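Fuculose-1-phosphate aldolase (Glaciozyma antarctica, PDB 4XXF) is a zinc-containing protein of the class II aldolase and adducin family, with an AraD-like fold built round a mixed beta sheet. Local coordinates at residues 120-134 against 197-211. Sequence-based numbering, arbitrary orientation.
Sequences STYGKAFSSLGKPLA and FIMLEKQCQVQLLAD
Glu-201, reaching out from helix 197-211, receives the first turn of helix 121-127 on its carboxylate. Glu-201 OE2 accepts Tyr-122 N at 2.9 Å and Glu-201 OE1 accepts Gly-123 N at 2.8 Å, both on the syn side, while Ser-120 OG reaches OE1 from the other face of the carboxylate at 2.7 Å. A bend at chi2 turns the acid toward these donors. Glycine suits position 123 because a side chain there would crowd OE1; its bareness also fits the 7.8 Å closest approach of the two helix axes. No earlier helix carbonyl is available to these first-turn N-H groups, so the carboxylate takes them; the helix's positive end probably favours its charged form.

Beside it the Tyr-122 ring lies flat on Gln-205: Gln-205 CG sits over the ring centre, 3.5 Å from the centroid, a CH-pi contact, and the amide stacks with its plane 3° from the ring's. Leu-208 packs its CD1 3.8 Å from the small methyl of Ala-125, CB. Phe-126 meets Cys-204 SG obliquely, and its CE1 lies 3.3 Å from Gln-207 CD, ring and amide tilted 48° apart. Leu-133 CD2 packs on Leu-200 CD1.

At the far end Gln-207 OE1 accepts Ala-134 N at 3.0 Å, nearly straight at 170°, and a water bridging Ala-134 O and Gln-203 NE2 also donates to it. Gln-207 NE2 bonds Asp-211 OD2, so bonds at both ends set the amide's rotation. One water joins Asp-211 OD2 to Lys-131 NZ; a second binds the lysine weakly. Farther out, Ile-177 of strand 175-178 touches Phe-126 and Leu-133, and Thr-137 OG1 is hydrogen-bonded to Gln-203 OE1. The segment following zinc ligands His-117 and His-119 is thus tied by polar bonds at both ends, with an apolar seam between.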
loop_
_atom_site.group_PDB
_atom_site.type_symbol
_atom_site.label_atom_id
_atom_site.label_comp_id
_atom_site.label_asym_id
_atom_site.label_seq_id
_atom_site.Cartn_x
_atom_site.Cartn_y
_atom_site.Cartn_z
ATOM N N SER A 120 14.651 -1.981 4.984
ATOM C CA SER A 120 13.490 -1.815 4.120
ATOM C C SER A 120 13.043 -3.155 3.568
ATOM O O SER A 120 13.854 -4.059 3.363
ATOM C CB SER A 120 13.808 -0.835 2.992
ATOM O OG SER A 120 15.019 -1.201 2.323
ATOM N N THR A 121 11.739 -3.275 3.347
ATOM C CA THR A 121 11.093 -4.546 3.053
ATOM C C THR A 121 11.653 -5.269 1.840
ATOM O O THR A 121 12.008 -6.441 1.932
ATOM C CB THR A 121 9.601 -4.324 2.832
ATOM O OG1 THR A 121 9.028 -3.745 4.013
ATOM C CG2 THR A 121 8.900 -5.640 2.572
ATOM N N TYR A 122 11.748 -4.574 0.713
ATOM C CA TYR A 122 12.111 -5.241 -0.526
ATOM C C TYR A 122 13.608 -5.499 -0.595
ATOM O O TYR A 122 14.033 -6.541 -1.079
ATOM C CB TYR A 122 11.617 -4.433 -1.738
ATOM C CG TYR A 122 10.111 -4.291 -1.715
ATOM C CD1 TYR A 122 9.294 -5.419 -1.790
ATOM C CD2 TYR A 122 9.505 -3.052 -1.568
ATOM C CE1 TYR A 122 7.915 -5.316 -1.734
ATOM C CE2 TYR A 122 8.119 -2.935 -1.507
ATOM C CZ TYR A 122 7.331 -4.080 -1.588
ATOM O OH TYR A 122 5.957 -3.989 -1.548
ATOM N N GLY A 123 14.418 -4.563 -0.114
ATOM C CA GLY A 123 15.855 -4.791 -0.053
ATOM C C GLY A 123 16.183 -5.961 0.849
ATOM O O GLY A 123 17.053 -6.775 0.538
ATOM N N LYS A 124 15.494 -6.039 1.977
ATOM C CA LYS A 124 15.671 -7.142 2.896
ATOM C C LYS A 124 15.282 -8.477 2.244
ATOM O O LYS A 124 16.055 -9.444 2.265
ATOM C CB LYS A 124 14.853 -6.869 4.163
ATOM C CG LYS A 124 14.824 -7.995 5.142
ATOM C CD LYS A 124 14.356 -7.546 6.527
ATOM C CE LYS A 124 13.070 -6.758 6.485
ATOM N NZ LYS A 124 12.620 -6.473 7.881
ATOM N N ALA A 125 14.102 -8.538 1.637
ATOM C CA ALA A 125 13.658 -9.766 0.993
ATOM C C ALA A 125 14.591 -10.165 -0.143
ATOM O O ALA A 125 14.967 -11.328 -0.281
ATOM C CB ALA A 125 12.226 -9.621 0.474
ATOM N N PHE A 126 14.979 -9.202 -0.970
ATOM C CA PHE A 126 15.871 -9.543 -2.067
ATOM C C PHE A 126 17.240 -10.004 -1.565
ATOM O O PHE A 126 17.843 -10.924 -2.120
ATOM C CB PHE A 126 16.025 -8.371 -3.042
ATOM C CG PHE A 126 16.866 -8.725 -4.230
ATOM C CD1 PHE A 126 16.388 -9.638 -5.158
ATOM C CD2 PHE A 126 18.157 -8.232 -4.379
ATOM C CE1 PHE A 126 17.156 -10.021 -6.240
ATOM C CE2 PHE A 126 18.939 -8.602 -5.470
ATOM C CZ PHE A 126 18.440 -9.508 -6.393
ATOM N N SER A 127 17.723 -9.364 -0.502
ATOM C CA SER A 127 19.034 -9.728 0.042
ATOM C C SER A 127 19.064 -11.152 0.585
ATOM O O SER A 127 20.142 -11.728 0.723
ATOM C CB SER A 127 19.462 -8.758 1.146
ATOM O OG SER A 127 18.841 -9.070 2.393
ATOM N N SER A 128 17.906 -11.727 0.910
ATOM C CA SER A 128 17.883 -13.089 1.429
ATOM C C SER A 128 18.140 -14.127 0.330
ATOM O O SER A 128 18.315 -15.306 0.621
ATOM C CB SER A 128 16.548 -13.383 2.132
ATOM O OG SER A 128 15.472 -13.544 1.218
ATOM N N LEU A 129 18.171 -13.691 -0.926
ATOM C CA LEU A 129 18.417 -14.595 -2.052
ATOM C C LEU A 129 19.897 -14.699 -2.423
ATOM O O LEU A 129 20.279 -15.583 -3.176
ATOM C CB LEU A 129 17.615 -14.130 -3.278
ATOM C CG LEU A 129 16.100 -14.038 -3.112
ATOM C CD1 LEU A 129 15.505 -13.425 -4.374
ATOM C CD2 LEU A 129 15.486 -15.397 -2.827
ATOM N N GLY A 130 20.713 -13.783 -1.907
ATOM C CA GLY A 130 22.145 -13.792 -2.194
ATOM C C GLY A 130 22.480 -13.724 -3.676
ATOM O O GLY A 130 23.398 -14.394 -4.150
ATOM N N LYS A 131 21.722 -12.908 -4.396
ATOM C CA LYS A 131 21.892 -12.686 -5.828
ATOM C C LYS A 131 22.300 -11.245 -6.100
ATOM O O LYS A 131 21.875 -10.339 -5.388
ATOM C CB LYS A 131 20.583 -12.962 -6.571
ATOM C CG LYS A 131 20.099 -14.385 -6.537
ATOM C CD LYS A 131 18.784 -14.471 -7.298
ATOM C CE LYS A 131 18.317 -15.903 -7.424
ATOM N NZ LYS A 131 17.091 -15.982 -8.264
ATOM N N PRO A 132 23.100 -11.023 -7.155
ATOM C CA PRO A 132 23.353 -9.636 -7.551
ATOM C C PRO A 132 22.102 -8.987 -8.129
ATOM O O PRO A 132 21.210 -9.672 -8.632
ATOM C CB PRO A 132 24.442 -9.770 -8.617
ATOM C CG PRO A 132 24.225 -11.116 -9.195
ATOM C CD PRO A 132 23.768 -11.984 -8.048
ATOM N N LEU A 133 22.044 -7.668 -8.055
ATOM C CA LEU A 133 20.939 -6.936 -8.650
ATOM C C LEU A 133 20.989 -7.099 -10.169
ATOM O O LEU A 133 22.016 -6.810 -10.792
ATOM C CB LEU A 133 21.017 -5.464 -8.278
ATOM C CG LEU A 133 19.791 -4.639 -8.645
ATOM C CD1 LEU A 133 18.672 -4.888 -7.636
ATOM C CD2 LEU A 133 20.151 -3.152 -8.742
ATOM N N ALA A 134 19.900 -7.567 -10.770
ATOM C CA ALA A 134 19.845 -7.677 -12.227
ATOM C C ALA A 134 19.577 -6.310 -12.854
ATOM O O ALA A 134 18.756 -5.540 -12.362
ATOM C CB ALA A 134 18.779 -8.684 -12.650
ATOM N N PHE A 197 19.332 5.011 -2.385
ATOM C CA PHE A 197 18.559 4.094 -1.553
ATOM C C PHE A 197 17.145 3.915 -2.109
ATOM O O PHE A 197 16.659 2.788 -2.228
ATOM C CB PHE A 197 18.503 4.567 -0.093
ATOM C CG PHE A 197 18.124 3.472 0.859
ATOM C CD1 PHE A 197 16.797 3.088 1.001
ATOM C CD2 PHE A 197 19.085 2.798 1.585
ATOM C CE1 PHE A 197 16.442 2.048 1.846
ATOM C CE2 PHE A 197 18.722 1.779 2.451
ATOM C CZ PHE A 197 17.403 1.403 2.573
ATOM N N ILE A 198 16.475 5.016 -2.442
ATOM C CA ILE A 198 15.132 4.948 -3.018
ATOM C C ILE A 198 15.134 4.106 -4.294
ATOM O O ILE A 198 14.256 3.254 -4.507
ATOM C CB ILE A 198 14.588 6.361 -3.324
ATOM C CG1 ILE A 198 14.281 7.101 -2.022
ATOM C CG2 ILE A 198 13.329 6.294 -4.173
ATOM C CD1 ILE A 198 14.092 8.615 -2.219
ATOM N N MET A 199 16.115 4.348 -5.159
ATOM C CA MET A 199 16.166 3.639 -6.431
ATOM C C MET A 199 16.506 2.172 -6.250
ATOM O O MET A 199 15.993 1.324 -6.985
ATOM C CB MET A 199 17.157 4.317 -7.381
ATOM C CG MET A 199 16.700 5.723 -7.774
ATOM S SD MET A 199 17.865 6.556 -8.875
ATOM C CE MET A 199 17.514 5.729 -10.429
ATOM N N LEU A 200 17.370 1.857 -5.291
ATOM C CA LEU A 200 17.763 0.462 -5.079
ATOM C C LEU A 200 16.622 -0.326 -4.444
ATOM O O LEU A 200 16.349 -1.452 -4.859
ATOM C CB LEU A 200 19.030 0.378 -4.217
ATOM C CG LEU A 200 19.652 -1.005 -4.022
ATOM C CD1 LEU A 200 19.954 -1.653 -5.363
ATOM C CD2 LEU A 200 20.912 -0.855 -3.206
ATOM N N GLU A 201 15.940 0.264 -3.465
ATOM C CA GLU A 201 14.773 -0.382 -2.871
ATOM C C GLU A 201 13.712 -0.656 -3.934
ATOM O O GLU A 201 13.139 -1.750 -3.986
ATOM C CB GLU A 201 14.201 0.477 -1.737
ATOM C CG GLU A 201 12.870 -0.025 -1.120
ATOM C CD GLU A 201 12.975 -1.294 -0.296
ATOM O OE1 GLU A 201 14.100 -1.813 -0.093
ATOM O OE2 GLU A 201 11.908 -1.747 0.170
ATOM N N LYS A 202 13.481 0.320 -4.809
ATOM C CA LYS A 202 12.514 0.133 -5.889
ATOM C C LYS A 202 12.938 -0.977 -6.841
ATOM O O LYS A 202 12.108 -1.815 -7.223
ATOM C CB LYS A 202 12.308 1.439 -6.661
ATOM C CG LYS A 202 11.298 1.337 -7.815
ATOM C CD LYS A 202 9.912 0.868 -7.391
ATOM C CE LYS A 202 9.232 1.849 -6.441
ATOM N NZ LYS A 202 7.866 1.385 -6.057
ATOM N N GLN A 203 14.212 -1.031 -7.235
ATOM C CA GLN A 203 14.600 -2.073 -8.166
ATOM C C GLN A 203 14.561 -3.454 -7.501
ATOM O O GLN A 203 14.262 -4.443 -8.171
ATOM C CB GLN A 203 15.973 -1.800 -8.771
ATOM C CG GLN A 203 16.326 -2.799 -9.879
ATOM C CD GLN A 203 15.344 -2.819 -11.040
ATOM O OE1 GLN A 203 14.745 -1.808 -11.388
ATOM N NE2 GLN A 203 15.191 -3.979 -11.652
ATOM N N CYS A 204 14.840 -3.539 -6.198
ATOM C CA CYS A 204 14.663 -4.816 -5.509
ATOM C C CYS A 204 13.195 -5.250 -5.554
ATOM O O CYS A 204 12.900 -6.418 -5.792
ATOM C CB CYS A 204 15.135 -4.721 -4.061
ATOM S SG CYS A 204 16.920 -4.650 -3.851
ATOM N N GLN A 205 12.285 -4.303 -5.335
ATOM C CA GLN A 205 10.860 -4.570 -5.443
ATOM C C GLN A 205 10.496 -5.082 -6.830
ATOM O O GLN A 205 9.757 -6.064 -6.975
ATOM C CB GLN A 205 10.070 -3.303 -5.125
ATOM C CG GLN A 205 8.553 -3.501 -5.121
ATOM C CD GLN A 205 7.812 -2.201 -4.946
ATOM O OE1 GLN A 205 8.419 -1.124 -4.904
ATOM N NE2 GLN A 205 6.490 -2.286 -4.820
ATOM N N VAL A 206 11.024 -4.408 -7.846
ATOM C CA VAL A 206 10.785 -4.766 -9.236
ATOM C C VAL A 206 11.313 -6.172 -9.540
ATOM O O VAL A 206 10.623 -6.974 -10.176
ATOM C CB VAL A 206 11.432 -3.723 -10.177
ATOM C CG1 VAL A 206 11.552 -4.259 -11.584
ATOM C CG2 VAL A 206 10.626 -2.420 -10.145
ATOM N N GLN A 207 12.515 -6.490 -9.078
ATOM C CA GLN A 207 13.071 -7.808 -9.351
ATOM C C GLN A 207 12.259 -8.908 -8.660
ATOM O O GLN A 207 12.038 -9.962 -9.254
ATOM C CB GLN A 207 14.544 -7.906 -8.933
ATOM C CG GLN A 207 15.121 -9.309 -9.223
ATOM C CD GLN A 207 16.617 -9.357 -9.432
ATOM O OE1 GLN A 207 17.319 -8.336 -9.398
ATOM N NE2 GLN A 207 17.119 -10.563 -9.637
ATOM N N LEU A 208 11.819 -8.673 -7.423
ATOM C CA LEU A 208 10.993 -9.667 -6.720
ATOM C C LEU A 208 9.680 -9.915 -7.478
ATOM O O LEU A 208 9.233 -11.055 -7.614
ATOM C CB LEU A 208 10.712 -9.224 -5.279
ATOM C CG LEU A 208 11.940 -9.221 -4.366
ATOM C CD1 LEU A 208 11.692 -8.378 -3.123
ATOM C CD2 LEU A 208 12.351 -10.648 -3.997
ATOM N N LEU A 209 9.068 -8.846 -7.983
ATOM C CA LEU A 209 7.833 -8.955 -8.780
ATOM C C LEU A 209 8.054 -9.739 -10.068
ATOM O O LEU A 209 7.321 -10.669 -10.395
ATOM C CB LEU A 209 7.297 -7.571 -9.138
ATOM C CG LEU A 209 6.593 -6.795 -8.024
ATOM C CD1 LEU A 209 6.522 -5.314 -8.370
ATOM C CD2 LEU A 209 5.187 -7.359 -7.797
ATOM N N ALA A 210 9.083 -9.354 -10.812
ATOM C CA ALA A 210 9.327 -9.933 -12.119
ATOM C C ALA A 210 9.817 -11.377 -12.016
ATOM O O ALA A 210 9.364 -12.240 -12.773
ATOM C CB ALA A 210 10.329 -9.074 -12.896
ATOM N N ASP A 211 10.728 -11.652 -11.085
ATOM C CA ASP A 211 11.273 -13.000 -10.965
ATOM C C ASP A 211 10.200 -13.983 -10.517
ATOM O O ASP A 211 10.234 -15.153 -10.904
ATOM C CB ASP A 211 12.456 -13.038 -9.990
ATOM C CG ASP A 211 13.760 -12.514 -10.593
ATOM O OD1 ASP A 211 13.782 -12.020 -11.742
ATOM O OD2 ASP A 211 14.788 -12.583 -9.884
HETATM O O HOH W 1 15.060 -14.325 -7.869
HETATM O O HOH W 2 16.827 -14.083 -11.026
HETATM O O HOH W 3 20.019 -11.453 -10.249
HETATM O O HOH W 4 16.728 -6.213 -10.901
#